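PDB 6NEW: proto-oncogene vav from Homo sapiens, which probably acts as a guanine nucleotide exchange factor for Rac-type GTPases, joining a catalytic Dbl-homology (DH) domain to PH and zinc-binding C1 domains. Local coordinates for residues L180-H183 and L184-Q187; W341-Q344 and F345-I349. One frame throughout, in Å; residues are numbered along the deposited sequence.

Interaction 1. Residues L180-H183 and L184-Q187; sequences LKYH and LLLQ
His183 and Leu184, neighbours near the N-terminal end of helix 182-191, fold against each other in the RhoGEF (Dbl-homology) domain, a bundle of helices. The imidazole takes the rotamer with CG between the backbone N and the carbonyl carbon (chi1 74°), which lays the ring back over its own turn, with the backbone N of Leu184 beneath one face. Leu184 sends its branch alongside, and its CG sits 4.1 Å from the centroid of the His183 ring, a CH-pi contact displaced toward the rim. Leu184 CD2 reaches His183 CE1 at 3.6 Å, while CD1 meets the bent Lys181 chain at CD. At the ring's edge a water lies in the imidazole plane, 2.8 Å from His183 ND1, and donates to OE1 of Gln187, so that it bridges two side chains one turn apart. Replacing His183 by an alanine would probably cost this water its imidazole partner and Leu184 the flat surface it leans on. The polar end of Tyr182 turns elsewhere, its OH hydrogen-bonded to Glu52 of helix 37-71, while Leu185 packs on that same helix and Leu186 touches Phe116 and Met209. Beneath the side chains Lys181 O accepts a weak bond from Leu184 N and a straighter one from Leu185 N at 2.9 Å, with an N-H...O angle of 158°.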
loop_
_atom_site.group_PDB
_atom_site.type_symbol
_atom_site.label_atom_id
_atom_site.label_comp_id
_atom_site.label_asym_id
_atom_site.label_seq_id
_atom_site.Cartn_x
_atom_site.Cartn_y
_atom_site.Cartn_z
ATOM N N LEU A 180 12.782 2.820 -2.892
ATOM C CA LEU A 180 12.107 4.112 -2.862
ATOM C C LEU A 180 12.965 5.257 -3.430
ATOM O O LEU A 180 12.447 6.358 -3.628
ATOM C CB LEU A 180 11.644 4.426 -1.424
ATOM C CG LEU A 180 10.190 4.079 -1.047
ATOM C CD1 LEU A 180 9.908 2.593 -1.153
ATOM C CD2 LEU A 180 9.875 4.543 0.360
ATOM N N LYS A 181 14.260 4.995 -3.713
ATOM C CA LYS A 181 15.191 6.001 -4.238
ATOM C C LYS A 181 15.378 5.985 -5.759
ATOM O O LYS A 181 15.769 7.020 -6.299
ATOM C CB LYS A 181 16.574 5.922 -3.549
ATOM C CG LYS A 181 16.608 6.177 -2.033
ATOM C CD LYS A 181 16.298 7.599 -1.572
ATOM C CE LYS A 181 16.502 7.714 -0.081
ATOM N NZ LYS A 181 16.165 9.070 0.428
ATOM N N TYR A 182 15.140 4.841 -6.444
ATOM C CA TYR A 182 15.317 4.737 -7.897
ATOM C C TYR A 182 14.647 5.834 -8.688
ATOM O O TYR A 182 15.285 6.398 -9.578
ATOM C CB TYR A 182 14.907 3.376 -8.440
ATOM C CG TYR A 182 15.799 2.260 -7.957
ATOM C CD1 TYR A 182 17.165 2.255 -8.242
ATOM C CD2 TYR A 182 15.286 1.215 -7.199
ATOM C CE1 TYR A 182 17.992 1.236 -7.780
ATOM C CE2 TYR A 182 16.104 0.194 -6.729
ATOM C CZ TYR A 182 17.455 0.204 -7.027
ATOM O OH TYR A 182 18.241 -0.808 -6.545
ATOM N N HIS A 183 13.387 6.161 -8.356
ATOM C CA HIS A 183 12.639 7.231 -9.032
ATOM C C HIS A 183 13.260 8.604 -8.763
ATOM O O HIS A 183 13.206 9.459 -9.636
ATOM C CB HIS A 183 11.125 7.189 -8.714
ATOM C CG HIS A 183 10.761 7.652 -7.338
ATOM N ND1 HIS A 183 10.323 8.944 -7.101
ATOM C CD2 HIS A 183 10.780 6.978 -6.165
ATOM C CE1 HIS A 183 10.104 9.020 -5.797
ATOM N NE2 HIS A 183 10.369 7.865 -5.188
ATOM N N LEU A 184 13.885 8.803 -7.586
ATOM C CA LEU A 184 14.549 10.071 -7.278
ATOM C C LEU A 184 15.875 10.201 -8.068
ATOM O O LEU A 184 16.205 11.300 -8.531
ATOM C CB LEU A 184 14.810 10.236 -5.768
ATOM C CG LEU A 184 13.599 10.250 -4.836
ATOM C CD1 LEU A 184 14.031 10.299 -3.375
ATOM C CD2 LEU A 184 12.666 11.412 -5.152
ATOM N N LEU A 185 16.622 9.076 -8.212
ATOM C CA LEU A 185 17.876 9.006 -8.964
ATOM C C LEU A 185 17.601 9.244 -10.440
ATOM O O LEU A 185 18.338 10.014 -11.070
ATOM C CB LEU A 185 18.578 7.642 -8.782
ATOM C CG LEU A 185 19.194 7.347 -7.406
ATOM C CD1 LEU A 185 19.621 5.894 -7.312
ATOM C CD2 LEU A 185 20.369 8.294 -7.083
ATOM N N LEU A 186 16.530 8.604 -10.983
ATOM C CA LEU A 186 16.124 8.767 -12.377
ATOM C C LEU A 186 15.517 10.142 -12.640
ATOM O O LEU A 186 15.560 10.587 -13.778
ATOM C CB LEU A 186 15.177 7.652 -12.872
ATOM C CG LEU A 186 15.694 6.210 -12.938
ATOM C CD1 LEU A 186 14.614 5.288 -13.385
ATOM C CD2 LEU A 186 16.870 6.046 -13.882
ATOM N N GLN A 187 14.999 10.835 -11.601
ATOM C CA GLN A 187 14.414 12.176 -11.753
ATOM C C GLN A 187 15.507 13.205 -12.114
ATOM O O GLN A 187 15.296 14.075 -12.965
ATOM C CB GLN A 187 13.646 12.599 -10.477
ATOM C CG GLN A 187 12.708 13.789 -10.688
ATOM C CD GLN A 187 11.971 14.205 -9.439
ATOM O OE1 GLN A 187 11.122 13.477 -8.915
ATOM N NE2 GLN A 187 12.229 15.419 -8.975
HETATM O O HOH W 1 9.968 11.062 -8.833
#

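Interaction 2. Residues W341-Q344 and F345-I349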
loop_
_atom_site.group_PDB
_atom_site.type_symbol
_atom_site.label_atom_id
_atom_site.label_comp_id
_atom_site.label_asym_id
_atom_site.label_seq_id
_atom_site.Cartn_x
_atom_site.Cartn_y
_atom_site.Cartn_z
ATOM N N TRP A 341 -18.913 11.880 9.398
ATOM C CA TRP A 341 -19.567 10.633 9.012
ATOM C C TRP A 341 -20.193 10.726 7.610
ATOM O O TRP A 341 -20.078 9.785 6.818
ATOM C CB TRP A 341 -20.623 10.226 10.046
ATOM C CG TRP A 341 -20.073 9.449 11.193
ATOM C CD1 TRP A 341 -19.535 9.954 12.343
ATOM C CD2 TRP A 341 -20.036 8.020 11.321
ATOM N NE1 TRP A 341 -19.195 8.928 13.195
ATOM C CE2 TRP A 341 -19.503 7.728 12.599
ATOM C CE3 TRP A 341 -20.415 6.958 10.486
ATOM C CZ2 TRP A 341 -19.330 6.415 13.058
ATOM C CZ3 TRP A 341 -20.249 5.658 10.939
ATOM C CH2 TRP A 341 -19.705 5.394 12.209
ATOM N N MET A 342 -20.837 11.872 7.319
ATOM C CA MET A 342 -21.480 12.212 6.057
ATOM C C MET A 342 -20.479 12.155 4.916
ATOM O O MET A 342 -20.767 11.570 3.869
ATOM C CB MET A 342 -22.048 13.629 6.154
ATOM C CG MET A 342 -22.733 14.087 4.887
ATOM S SD MET A 342 -24.487 13.783 5.038
ATOM C CE MET A 342 -24.867 15.128 6.108
ATOM N N GLU A 343 -19.322 12.797 5.117
ATOM C CA GLU A 343 -18.211 12.846 4.176
ATOM C C GLU A 343 -17.689 11.398 3.913
ATOM O O GLU A 343 -17.403 11.050 2.767
ATOM C CB GLU A 343 -17.127 13.756 4.756
ATOM C CG GLU A 343 -15.877 13.970 3.914
ATOM C CD GLU A 343 -14.701 14.430 4.763
ATOM O OE1 GLU A 343 -13.776 13.615 4.991
ATOM O OE2 GLU A 343 -14.758 15.570 5.284
ATOM N N GLN A 344 -17.640 10.552 4.957
ATOM C CA GLN A 344 -17.210 9.164 4.820
ATOM C C GLN A 344 -18.232 8.280 4.082
ATOM O O GLN A 344 -17.809 7.367 3.370
ATOM C CB GLN A 344 -16.816 8.565 6.169
ATOM C CG GLN A 344 -15.584 9.243 6.810
ATOM C CD GLN A 344 -14.323 9.083 6.028
ATOM O OE1 GLN A 344 -13.930 7.980 5.652
ATOM N NE2 GLN A 344 -13.668 10.181 5.747
ATOM N N PHE A 345 -19.559 8.560 4.222
ATOM C CA PHE A 345 -20.613 7.821 3.502
ATOM C C PHE A 345 -20.534 8.160 2.000
ATOM O O PHE A 345 -20.675 7.276 1.152
ATOM C CB PHE A 345 -22.006 8.177 4.037
ATOM C CG PHE A 345 -22.533 7.290 5.135
ATOM C CD1 PHE A 345 -23.192 6.108 4.839
ATOM C CD2 PHE A 345 -22.432 7.672 6.464
ATOM C CE1 PHE A 345 -23.689 5.293 5.854
ATOM C CE2 PHE A 345 -22.944 6.865 7.479
ATOM C CZ PHE A 345 -23.570 5.679 7.162
ATOM N N GLU A 346 -20.270 9.441 1.690
ATOM C CA GLU A 346 -20.103 9.925 0.323
ATOM C C GLU A 346 -18.894 9.262 -0.330
ATOM O O GLU A 346 -19.010 8.774 -1.448
ATOM C CB GLU A 346 -19.982 11.455 0.279
ATOM C CG GLU A 346 -21.314 12.161 0.535
ATOM C CD GLU A 346 -21.265 13.629 0.930
ATOM O OE1 GLU A 346 -20.159 14.144 1.220
ATOM O OE2 GLU A 346 -22.345 14.263 0.970
ATOM N N MET A 347 -17.766 9.188 0.399
ATOM C CA MET A 347 -16.535 8.549 -0.046
ATOM C C MET A 347 -16.741 7.054 -0.269
ATOM O O MET A 347 -16.257 6.536 -1.270
ATOM C CB MET A 347 -15.404 8.791 0.955
ATOM C CG MET A 347 -14.732 10.149 0.826
ATOM S SD MET A 347 -13.596 10.568 2.209
ATOM C CE MET A 347 -12.342 9.289 2.023
ATOM N N ALA A 348 -17.516 6.369 0.626
ATOM C CA ALA A 348 -17.849 4.941 0.511
ATOM C C ALA A 348 -18.724 4.630 -0.746
ATOM O O ALA A 348 -18.401 3.720 -1.501
ATOM C CB ALA A 348 -18.553 4.480 1.763
ATOM N N ILE A 349 -19.794 5.423 -0.976
ATOM C CA ILE A 349 -20.731 5.303 -2.097
ATOM C C ILE A 349 -19.998 5.620 -3.409
ATOM O O ILE A 349 -20.127 4.867 -4.377
ATOM C CB ILE A 349 -22.031 6.137 -1.839
ATOM C CG1 ILE A 349 -22.887 5.494 -0.719
ATOM C CG2 ILE A 349 -22.881 6.333 -3.121
ATOM C CD1 ILE A 349 -23.856 6.497 0.035
#
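This is an i to i+3 and i+4 contact within one amphipathic helix, the C-terminal helix 335-352 of the PH domain, which in this fold closes one end of the beta barrel. Its buried side is largely aromatic. Trp341 and Phe345, one turn apart, cross obliquely, and CE2 of Phe345 comes to the edge of the indole, near its plane, 3.9 Å from Trp341 CE3. The phenyl ring in turn presents its own edge to the backbone of the preceding turn, with Phe345 CD2 3.2 Å from Trp341 O. Beyond the helix, Trp341 stacks on Phe332 and Phe345 meets Phe317 with steeply inclined ring planes, so the pair joins the helix to the sheet, where Leu272 touches both. Met342 packs on Val300 and Phe317.

Away from the barrel the helix carries Glu343, Glu346 and Met347, all exposed. Glu343 and Met347 run side by side, SD of Met347 lying 4.1 Å from Glu343 OE1, and the thioether also lies alongside the side chain of Gln344, a buried residue that touches Ile251 and Leu272 of the sheet. Glu346, extended beyond CG, passes close to the preceding turn, its CG 3.4 Å from Met342 O. Glu343 OE2 and Glu346 OE1 are 6.9 Å apart, not in contact. Regular helical bonds run underneath: Met342 O accepts Glu346 N at 3.1 Å and Phe345 N more weakly, and Ala348 N donates to Gln344 O at 2.9 Å.

In the fold
Both contacts illustrate how a single helix sorts its side chains by environment, yet they serve different domains. Interaction 1 is partly buried in the RhoGEF domain, where its surroundings are other helices: 37-71, 112-119 and 196-235. Interaction 2 is more deeply enclosed, and its helix packs against strands of the PH domain. The chemistry follows: residues 180-187 combine aliphatic contacts with an imidazole and a bridging water, whereas 341-349 rely on aromatic rings and Met342 inside, with carboxylates and Met347 on the exposed side. No element is common to the two. Their centres lie 36 Å apart, on opposite sides of the chain's centre, and their nearest atoms remain about 23 Å apart.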